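Local coordinates for protein endoglucanase (Ganoderma lucidum, PDB 5D8Z) that probably hydrolyses internal beta-1,4-glucosidic bonds of cellulose and related glucans as a glycoside hydrolase family 5 endoglucanase built on a TIM barrel, at residues W81-G91 against P135-S146; A205-D215 against N256-W264. One frame throughout, in Å; residues are numbered along the deposited sequence.

Interaction 1: W81-G91 against P135-S146; sequences WQFITDGVAGG and PTNQDFAALWSS
Ser-146 OG donates to the carbonyl O of Gly-91 at 2.7 Å, arriving in the carbonyl plane on a lone pair, and ties the loop that follows helix 81-85 to helix 137-149. Earlier on that helix the backbones touch, Gly-91 CA lying 3.6 Å from Leu-143 CA; a CB on Gly-91 would point at the helix and clash with Ala-142 O and Leu-143 N. Leu-143 CG stands anti to the backbone N (chi1 177°), which brings CD2 over one face of the Trp-81 indole, 3.5 Å from the centroid of the five-membered ring and 7° off its normal, a CH-pi contact. The other branch, CD1, reaches Ile-84 CG2 at 4.0 Å. On the opposite face of the indole lies Ala-89 CA, while Trp-81 NE1 donates a hydrogen bond to Gly-90 O at 2.9 Å close to the ring plane, so the ring is sandwiched between two carbons and its rotation opposed. Its far end, CH2, meets Phe-140 CD1 at 3.9 Å with the planes inclined by 50°. Ala-89 CB packs on Pro-135 CG at 3.8 Å, just ahead of the capping box of Thr-136 and Asp-139. The contact joins the connection after barrel strand 74-79 to the helix after strand 114-119. Because the buried indole N-H is satisfied within its own segment, Trp-81 can offer the helix a largely apolar surface.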
loop_
_atom_site.group_PDB
_atom_site.type_symbol
_atom_site.label_atom_id
_atom_site.label_comp_id
_atom_site.label_asym_id
_atom_site.label_seq_id
_atom_site.Cartn_x
_atom_site.Cartn_y
_atom_site.Cartn_z
ATOM N N TRP A 81 1.335 -5.476 12.246
ATOM C CA TRP A 81 0.376 -6.060 13.172
ATOM C C TRP A 81 0.911 -6.032 14.598
ATOM O O TRP A 81 0.235 -5.608 15.536
ATOM C CB TRP A 81 0.117 -7.504 12.735
ATOM C CG TRP A 81 -1.097 -8.133 13.317
ATOM C CD1 TRP A 81 -1.806 -7.709 14.384
ATOM C CD2 TRP A 81 -1.720 -9.337 12.870
ATOM N NE1 TRP A 81 -2.828 -8.585 14.637
ATOM C CE2 TRP A 81 -2.799 -9.586 13.719
ATOM C CE3 TRP A 81 -1.486 -10.197 11.815
ATOM C CZ2 TRP A 81 -3.646 -10.657 13.555
ATOM C CZ3 TRP A 81 -2.317 -11.271 11.640
ATOM C CH2 TRP A 81 -3.392 -11.506 12.510
ATOM N N GLN A 82 2.143 -6.484 14.747
ATOM C CA GLN A 82 2.766 -6.500 16.035
ATOM C C GLN A 82 2.771 -5.097 16.667
ATOM O O GLN A 82 2.372 -4.897 17.790
ATOM C CB GLN A 82 4.139 -7.076 15.885
ATOM C CG GLN A 82 4.132 -8.584 15.695
ATOM C CD GLN A 82 4.155 -9.063 14.252
ATOM O OE1 GLN A 82 3.653 -8.403 13.339
ATOM N NE2 GLN A 82 4.730 -10.248 14.044
ATOM N N PHE A 83 3.128 -4.094 15.931
ATOM C CA PHE A 83 3.082 -2.772 16.495
ATOM C C PHE A 83 1.670 -2.392 16.968
ATOM O O PHE A 83 1.472 -1.812 18.045
ATOM C CB PHE A 83 3.603 -1.776 15.460
ATOM C CG PHE A 83 3.749 -0.392 15.985
ATOM C CD1 PHE A 83 4.868 -0.035 16.701
ATOM C CD2 PHE A 83 2.756 0.554 15.761
ATOM C CE1 PHE A 83 5.013 1.243 17.183
ATOM C CE2 PHE A 83 2.872 1.836 16.255
ATOM C CZ PHE A 83 4.003 2.183 16.972
ATOM N N ILE A 84 0.678 -2.714 16.165
ATOM C CA ILE A 84 -0.674 -2.286 16.470
ATOM C C ILE A 84 -1.130 -2.893 17.751
ATOM O O ILE A 84 -1.848 -2.249 18.516
ATOM C CB ILE A 84 -1.652 -2.726 15.390
ATOM C CG1 ILE A 84 -1.424 -1.885 14.156
ATOM C CG2 ILE A 84 -3.078 -2.544 15.871
ATOM C CD1 ILE A 84 -2.016 -2.467 12.909
ATOM N N THR A 85 -0.741 -4.142 17.974
ATOM C CA THR A 85 -1.216 -4.898 19.123
ATOM C C THR A 85 -0.157 -5.177 20.211
ATOM O O THR A 85 -0.418 -5.926 21.158
ATOM C CB THR A 85 -1.715 -6.252 18.625
ATOM O OG1 THR A 85 -0.596 -6.985 18.086
ATOM C CG2 THR A 85 -2.795 -6.045 17.573
ATOM N N ASP A 86 1.029 -4.601 20.059
ATOM C CA ASP A 86 2.201 -4.959 20.868
ATOM C C ASP A 86 2.459 -6.473 20.968
ATOM O O ASP A 86 2.366 -7.072 22.044
ATOM C CB ASP A 86 2.147 -4.316 22.266
ATOM C CG ASP A 86 3.516 -4.313 22.973
ATOM O OD1 ASP A 86 4.537 -3.854 22.386
ATOM O OD2 ASP A 86 3.571 -4.770 24.133
ATOM N N GLY A 87 2.769 -7.087 19.833
ATOM C CA GLY A 87 3.214 -8.452 19.836
ATOM C C GLY A 87 2.199 -9.562 19.698
ATOM O O GLY A 87 2.607 -10.678 19.488
ATOM N N VAL A 88 0.904 -9.276 19.738
ATOM C CA VAL A 88 -0.138 -10.301 19.688
ATOM C C VAL A 88 -0.979 -10.398 18.393
ATOM O O VAL A 88 -1.525 -9.400 17.923
ATOM C CB VAL A 88 -1.156 -10.030 20.814
ATOM C CG1 VAL A 88 -2.221 -11.118 20.858
ATOM C CG2 VAL A 88 -0.442 -9.918 22.145
ATOM N N ALA A 89 -1.166 -11.624 17.895
ATOM C CA ALA A 89 -2.054 -11.913 16.733
ATOM C C ALA A 89 -3.550 -11.944 17.116
ATOM O O ALA A 89 -4.152 -12.993 17.405
ATOM C CB ALA A 89 -1.655 -13.214 16.044
ATOM N N GLY A 90 -4.136 -10.756 17.110
ATOM C CA GLY A 90 -5.520 -10.585 17.473
ATOM C C GLY A 90 -5.873 -9.177 17.122
ATOM O O GLY A 90 -5.269 -8.623 16.258
ATOM N N GLY A 91 -6.855 -8.595 17.785
ATOM C CA GLY A 91 -7.292 -7.262 17.449
ATOM C C GLY A 91 -7.365 -6.360 18.651
ATOM O O GLY A 91 -8.090 -5.383 18.618
ATOM N N PRO A 135 -2.005 -17.512 12.319
ATOM C CA PRO A 135 -3.254 -17.039 12.891
ATOM C C PRO A 135 -4.456 -17.358 12.028
ATOM O O PRO A 135 -4.348 -17.438 10.821
ATOM C CB PRO A 135 -3.074 -15.531 12.958
ATOM C CG PRO A 135 -1.612 -15.302 12.889
ATOM C CD PRO A 135 -1.065 -16.413 12.065
ATOM N N THR A 136 -5.603 -17.506 12.658
ATOM C CA THR A 136 -6.789 -17.902 11.951
ATOM C C THR A 136 -7.405 -16.688 11.346
ATOM O O THR A 136 -7.116 -15.550 11.727
ATOM C CB THR A 136 -7.833 -18.547 12.872
ATOM O OG1 THR A 136 -8.272 -17.598 13.828
ATOM C CG2 THR A 136 -7.240 -19.709 13.627
ATOM N N ASN A 137 -8.287 -16.956 10.398
ATOM C CA ASN A 137 -9.040 -15.918 9.756
ATOM C C ASN A 137 -9.734 -15.039 10.776
ATOM O O ASN A 137 -9.892 -13.843 10.526
ATOM C CB ASN A 137 -10.042 -16.522 8.773
ATOM C CG ASN A 137 -9.371 -17.149 7.557
ATOM O OD1 ASN A 137 -10.042 -17.758 6.723
ATOM N ND2 ASN A 137 -8.050 -17.008 7.442
ATOM N N GLN A 138 -10.124 -15.611 11.917
ATOM C CA GLN A 138 -10.762 -14.841 12.999
ATOM C C GLN A 138 -9.813 -13.931 13.767
ATOM O O GLN A 138 -10.150 -12.780 14.022
ATOM C CB GLN A 138 -11.443 -15.756 14.025
ATOM C CG GLN A 138 -12.754 -16.339 13.548
ATOM C CD GLN A 138 -12.541 -17.514 12.616
ATOM O OE1 GLN A 138 -11.813 -18.463 12.933
ATOM N NE2 GLN A 138 -13.150 -17.446 11.460
ATOM N N ASP A 139 -8.671 -14.475 14.189
ATOM C CA ASP A 139 -7.601 -13.678 14.793
ATOM C C ASP A 139 -7.415 -12.428 13.881
ATOM O O ASP A 139 -7.432 -11.295 14.319
ATOM C CB ASP A 139 -6.271 -14.506 14.924
ATOM C CG ASP A 139 -6.355 -15.720 15.931
ATOM O OD1 ASP A 139 -7.058 -15.636 16.961
ATOM O OD2 ASP A 139 -5.688 -16.764 15.708
ATOM N N PHE A 140 -7.317 -12.664 12.588
ATOM C CA PHE A 140 -7.065 -11.605 11.627
ATOM C C PHE A 140 -8.236 -10.617 11.469
ATOM O O PHE A 140 -8.059 -9.398 11.399
ATOM C CB PHE A 140 -6.776 -12.273 10.295
ATOM C CG PHE A 140 -6.425 -11.335 9.195
ATOM C CD1 PHE A 140 -5.498 -10.321 9.391
ATOM C CD2 PHE A 140 -6.945 -11.523 7.943
ATOM C CE1 PHE A 140 -5.128 -9.486 8.354
ATOM C CE2 PHE A 140 -6.597 -10.689 6.906
ATOM C CZ PHE A 140 -5.688 -9.662 7.109
ATOM N N ALA A 141 -9.431 -11.180 11.385
ATOM C CA ALA A 141 -10.656 -10.429 11.198
ATOM C C ALA A 141 -10.858 -9.476 12.353
ATOM O O ALA A 141 -11.172 -8.307 12.176
ATOM C CB ALA A 141 -11.801 -11.401 11.116
ATOM N N ALA A 142 -10.659 -9.995 13.546
ATOM C CA ALA A 142 -10.659 -9.184 14.746
ATOM C C ALA A 142 -9.821 -7.917 14.560
ATOM O O ALA A 142 -10.282 -6.805 14.882
ATOM C CB ALA A 142 -10.112 -9.986 15.914
ATOM N N LEU A 143 -8.603 -8.087 14.051
ATOM C CA LEU A 143 -7.715 -6.964 13.862
ATOM C C LEU A 143 -8.372 -5.885 13.050
ATOM O O LEU A 143 -8.421 -4.706 13.437
ATOM C CB LEU A 143 -6.436 -7.385 13.162
ATOM C CG LEU A 143 -5.510 -6.197 12.889
ATOM C CD1 LEU A 143 -5.041 -5.593 14.210
ATOM C CD2 LEU A 143 -4.333 -6.610 12.008
ATOM N N TRP A 144 -8.879 -6.292 11.910
ATOM C CA TRP A 144 -9.523 -5.337 11.044
ATOM C C TRP A 144 -10.815 -4.752 11.605
ATOM O O TRP A 144 -11.146 -3.631 11.297
ATOM C CB TRP A 144 -9.752 -5.956 9.684
ATOM C CG TRP A 144 -8.542 -5.931 8.924
ATOM C CD1 TRP A 144 -7.765 -6.989 8.584
ATOM C CD2 TRP A 144 -7.901 -4.764 8.415
ATOM N NE1 TRP A 144 -6.686 -6.555 7.849
ATOM C CE2 TRP A 144 -6.741 -5.182 7.751
ATOM C CE3 TRP A 144 -8.211 -3.398 8.437
ATOM C CZ2 TRP A 144 -5.897 -4.289 7.108
ATOM C CZ3 TRP A 144 -7.368 -2.522 7.817
ATOM C CH2 TRP A 144 -6.228 -2.966 7.158
ATOM N N SER A 145 -11.538 -5.480 12.433
ATOM C CA SER A 145 -12.705 -4.895 13.032
ATOM C C SER A 145 -12.236 -3.681 13.820
ATOM O O SER A 145 -12.780 -2.582 13.665
ATOM C CB SER A 145 -13.414 -5.895 13.944
ATOM O OG SER A 145 -14.672 -5.394 14.379
ATOM N N SER A 146 -11.213 -3.865 14.643
ATOM C CA SER A 146 -10.768 -2.795 15.504
ATOM C C SER A 146 -10.253 -1.611 14.720
ATOM O O SER A 146 -10.559 -0.463 15.071
ATOM C CB SER A 146 -9.646 -3.262 16.401
ATOM O OG SER A 146 -10.025 -4.439 17.070
#

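Interaction 2: A205-D215 against N256-W264; sequences AETFVSNGSAD and NAWAPLAEW
Neighbouring beta-alpha units of the TIM barrel meet where the connection after strand 194-198, carrying Val-209 and Ala-214, packs on Trp-264 and Leu-261 of helix 254-267. The indole of Trp-264 extends from the helix with CG anti to the backbone N (chi1 -168°), and alkyl groups of two residues sit on the same face of it. Val-209 CG1 lies 3.9 Å from the centroid of the five-membered ring, 25° off the normal, and Ala-214 CB lies 4.0 Å from that of the six-membered ring, 16° off. Asp-215 OD1 comes to the ring edge near its plane, 4.0 Å from Trp-264 CZ2. Exchanging the indole for an alanine methyl is likely to strip Val-209 and Ala-214 of the ring face they pack on and open a gap beside the helix. Between those two residues a type I beta turn runs from Val-209 to Gly-212, and an Asx turn, Ser-213 N to Asn-211 OD1 at 2.8 Å, leads into helix 213-218. Val-209 CG2 lies over the same face of Trp-264 and also touches Leu-261 CD1 at 3.9 Å. Nearer the barrel, Ala-205 CB stands over a face of Trp-258, 4.0 Å from CZ3, and strand 230-235 lines the same region through Val-234. The side chain of Glu-206 runs alongside that of Asn-256, OE1 lying 3.3 Å from Asn-256 CB, and is about 9 Å from a bound glucose unit.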
loop_
_atom_site.group_PDB
_atom_site.type_symbol
_atom_site.label_atom_id
_atom_site.label_comp_id
_atom_site.label_asym_id
_atom_site.label_seq_id
_atom_site.Cartn_x
_atom_site.Cartn_y
_atom_site.Cartn_z
ATOM N N ALA A 205 1.752 -7.438 -10.242
ATOM C CA ALA A 205 0.762 -7.158 -11.285
ATOM C C ALA A 205 0.894 -8.057 -12.512
ATOM O O ALA A 205 -0.058 -8.227 -13.257
ATOM C CB ALA A 205 0.881 -5.711 -11.734
ATOM N N GLU A 206 2.088 -8.584 -12.740
ATOM C CA GLU A 206 2.365 -9.439 -13.885
ATOM C C GLU A 206 1.702 -10.802 -13.770
ATOM O O GLU A 206 1.264 -11.358 -14.754
ATOM C CB GLU A 206 3.867 -9.617 -14.023
ATOM C CG GLU A 206 4.327 -10.457 -15.192
ATOM C CD GLU A 206 5.629 -9.930 -15.773
ATOM O OE1 GLU A 206 5.740 -8.687 -15.939
ATOM O OE2 GLU A 206 6.544 -10.734 -16.069
ATOM N N THR A 207 1.635 -11.354 -12.570
ATOM C CA THR A 207 1.070 -12.694 -12.391
ATOM C C THR A 207 -0.308 -12.657 -11.766
ATOM O O THR A 207 -0.885 -13.702 -11.528
ATOM C CB THR A 207 1.946 -13.514 -11.449
ATOM O OG1 THR A 207 1.993 -12.831 -10.181
ATOM C CG2 THR A 207 3.344 -13.642 -12.026
ATOM N N PHE A 208 -0.826 -11.466 -11.489
ATOM C CA PHE A 208 -2.059 -11.345 -10.744
ATOM C C PHE A 208 -3.220 -12.155 -11.281
ATOM O O PHE A 208 -3.997 -12.689 -10.502
ATOM C CB PHE A 208 -2.505 -9.897 -10.663
ATOM C CG PHE A 208 -3.588 -9.662 -9.647
ATOM C CD1 PHE A 208 -3.274 -9.568 -8.307
ATOM C CD2 PHE A 208 -4.918 -9.552 -10.034
ATOM C CE1 PHE A 208 -4.259 -9.370 -7.367
ATOM C CE2 PHE A 208 -5.912 -9.341 -9.099
ATOM C CZ PHE A 208 -5.584 -9.246 -7.759
ATOM N N VAL A 209 -3.358 -12.216 -12.603
ATOM C CA VAL A 209 -4.380 -13.052 -13.258
ATOM C C VAL A 209 -3.863 -14.484 -13.494
ATOM O O VAL A 209 -4.579 -15.457 -13.208
ATOM C CB VAL A 209 -4.824 -12.452 -14.613
ATOM C CG1 VAL A 209 -5.957 -13.276 -15.219
ATOM C CG2 VAL A 209 -5.240 -10.986 -14.458
ATOM N N SER A 210 -2.637 -14.619 -14.005
ATOM C CA SER A 210 -2.155 -15.932 -14.381
ATOM C C SER A 210 -2.003 -16.937 -13.226
ATOM O O SER A 210 -2.050 -18.147 -13.463
ATOM C CB SER A 210 -0.844 -15.837 -15.162
ATOM O OG SER A 210 0.222 -15.374 -14.378
ATOM N N ASN A 211 -1.819 -16.475 -11.991
ATOM C CA ASN A 211 -1.634 -17.417 -10.871
ATOM C C ASN A 211 -2.892 -17.692 -10.077
ATOM O O ASN A 211 -2.871 -18.441 -9.103
ATOM C CB ASN A 211 -0.525 -16.957 -9.920
ATOM C CG ASN A 211 -0.855 -15.675 -9.182
ATOM O OD1 ASN A 211 -2.020 -15.285 -9.016
ATOM N ND2 ASN A 211 0.187 -14.995 -8.750
ATOM N N GLY A 212 -3.985 -17.058 -10.464
ATOM C CA GLY A 212 -5.264 -17.356 -9.868
ATOM C C GLY A 212 -5.665 -16.329 -8.870
ATOM O O GLY A 212 -6.773 -16.402 -8.326
ATOM N N SER A 213 -4.806 -15.349 -8.624
ATOM C CA SER A 213 -5.142 -14.358 -7.613
ATOM C C SER A 213 -6.441 -13.639 -7.955
ATOM O O SER A 213 -7.327 -13.515 -7.108
ATOM C CB SER A 213 -3.999 -13.379 -7.407
ATOM O OG SER A 213 -2.796 -14.072 -7.118
ATOM N N ALA A 214 -6.578 -13.229 -9.211
ATOM C CA ALA A 214 -7.764 -12.502 -9.664
ATOM C C ALA A 214 -9.062 -13.290 -9.569
ATOM O O ALA A 214 -10.058 -12.795 -9.007
ATOM C CB ALA A 214 -7.560 -12.023 -11.092
ATOM N N ASP A 215 -9.081 -14.507 -10.115
ATOM C CA ASP A 215 -10.332 -15.283 -10.064
ATOM C C ASP A 215 -10.792 -15.660 -8.625
ATOM O O ASP A 215 -11.970 -15.558 -8.276
ATOM C CB ASP A 215 -10.309 -16.461 -11.063
ATOM C CG ASP A 215 -10.959 -16.071 -12.458
ATOM O OD1 ASP A 215 -11.979 -15.311 -12.488
ATOM O OD2 ASP A 215 -10.451 -16.503 -13.526
ATOM N N ASN A 256 4.050 -6.762 -20.470
ATOM C CA ASN A 256 3.928 -7.983 -19.656
ATOM C C ASN A 256 3.014 -7.885 -18.433
ATOM O O ASN A 256 2.691 -8.916 -17.832
ATOM C CB ASN A 256 5.314 -8.454 -19.229
ATOM C CG ASN A 256 6.190 -8.834 -20.414
ATOM O OD1 ASN A 256 5.801 -8.663 -21.579
ATOM N ND2 ASN A 256 7.382 -9.353 -20.124
ATOM N N ALA A 257 2.580 -6.666 -18.089
ATOM C CA ALA A 257 1.824 -6.451 -16.870
ATOM C C ALA A 257 0.589 -5.580 -17.019
ATOM O O ALA A 257 -0.512 -6.061 -16.822
ATOM C CB ALA A 257 2.736 -5.884 -15.816
ATOM N N TRP A 258 0.748 -4.308 -17.362
ATOM C CA TRP A 258 -0.400 -3.404 -17.326
ATOM C C TRP A 258 -1.361 -3.614 -18.469
ATOM O O TRP A 258 -2.559 -3.433 -18.288
ATOM C CB TRP A 258 0.016 -1.942 -17.283
ATOM C CG TRP A 258 0.972 -1.675 -16.244
ATOM C CD1 TRP A 258 2.257 -1.353 -16.417
ATOM C CD2 TRP A 258 0.754 -1.743 -14.831
ATOM N NE1 TRP A 258 2.872 -1.181 -15.209
ATOM C CE2 TRP A 258 1.969 -1.422 -14.211
ATOM C CE3 TRP A 258 -0.350 -2.040 -14.029
ATOM C CZ2 TRP A 258 2.121 -1.396 -12.829
ATOM C CZ3 TRP A 258 -0.202 -2.001 -12.659
ATOM C CH2 TRP A 258 1.025 -1.677 -12.071
ATOM N N ALA A 259 -0.857 -3.970 -19.645
ATOM C CA ALA A 259 -1.761 -4.265 -20.779
ATOM C C ALA A 259 -2.641 -5.467 -20.473
ATOM O O ALA A 259 -3.866 -5.287 -20.386
ATOM C CB ALA A 259 -0.998 -4.479 -22.080
ATOM N N PRO A 260 -2.036 -6.680 -20.264
ATOM C CA PRO A 260 -2.873 -7.858 -19.969
ATOM C C PRO A 260 -3.785 -7.584 -18.800
ATOM O O PRO A 260 -4.973 -7.951 -18.797
ATOM C CB PRO A 260 -1.857 -8.943 -19.593
ATOM C CG PRO A 260 -0.601 -8.521 -20.248
ATOM C CD PRO A 260 -0.611 -7.023 -20.129
ATOM N N LEU A 261 -3.248 -6.901 -17.814
ATOM C CA LEU A 261 -4.046 -6.690 -16.648
ATOM C C LEU A 261 -5.320 -5.900 -16.960
ATOM O O LEU A 261 -6.414 -6.328 -16.600
ATOM C CB LEU A 261 -3.228 -6.035 -15.541
ATOM C CG LEU A 261 -4.081 -5.871 -14.293
ATOM C CD1 LEU A 261 -4.653 -7.212 -13.852
ATOM C CD2 LEU A 261 -3.256 -5.224 -13.216
ATOM N N ALA A 262 -5.175 -4.777 -17.650
ATOM C CA ALA A 262 -6.327 -3.939 -18.023
ATOM C C ALA A 262 -7.364 -4.678 -18.858
ATOM O O ALA A 262 -8.565 -4.510 -18.649
ATOM C CB ALA A 262 -5.867 -2.702 -18.776
ATOM N N GLU A 263 -6.902 -5.482 -19.812
ATOM C CA GLU A 263 -7.820 -6.264 -20.629
ATOM C C GLU A 263 -8.667 -7.052 -19.689
ATOM O O GLU A 263 -9.892 -6.925 -19.714
ATOM C CB GLU A 263 -7.091 -7.225 -21.541
ATOM C CG GLU A 263 -6.461 -6.579 -22.750
ATOM C CD GLU A 263 -5.488 -7.524 -23.434
ATOM O OE1 GLU A 263 -5.461 -8.720 -23.050
ATOM O OE2 GLU A 263 -4.747 -7.074 -24.344
ATOM N N TRP A 264 -8.011 -7.831 -18.826
ATOM C CA TRP A 264 -8.736 -8.650 -17.861
ATOM C C TRP A 264 -9.659 -7.781 -17.005
ATOM O O TRP A 264 -10.838 -8.056 -16.867
ATOM C CB TRP A 264 -7.783 -9.482 -16.975
ATOM C CG TRP A 264 -8.555 -10.498 -16.207
ATOM C CD1 TRP A 264 -8.827 -11.777 -16.601
ATOM C CD2 TRP A 264 -9.242 -10.305 -14.966
ATOM N NE1 TRP A 264 -9.624 -12.399 -15.670
ATOM C CE2 TRP A 264 -9.907 -11.510 -14.665
ATOM C CE3 TRP A 264 -9.361 -9.237 -14.084
ATOM C CZ2 TRP A 264 -10.670 -11.680 -13.506
ATOM C CZ3 TRP A 264 -10.127 -9.400 -12.925
ATOM C CH2 TRP A 264 -10.769 -10.612 -12.649
#

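Overall arrangement
Both contacts belong to the helical and loop layer around the eight-stranded barrel, each centred about 18 Å from the middle of the chain and partly buried. They share no helix or strand: their centres lie 30 Å apart, with nearest atoms about 14 Å from each other. Each packs the connection after one barrel strand on the helix after the next, and each relies on a tryptophan face. In interaction 1 the tryptophan comes from the connection and is buried; in interaction 2 it comes from the helix and is partly exposed. A hydroxyl-to-carbonyl bond spans interaction 1, whereas interaction 2 depends mainly on apolar and CH-pi packing, with polar side chains at its margin.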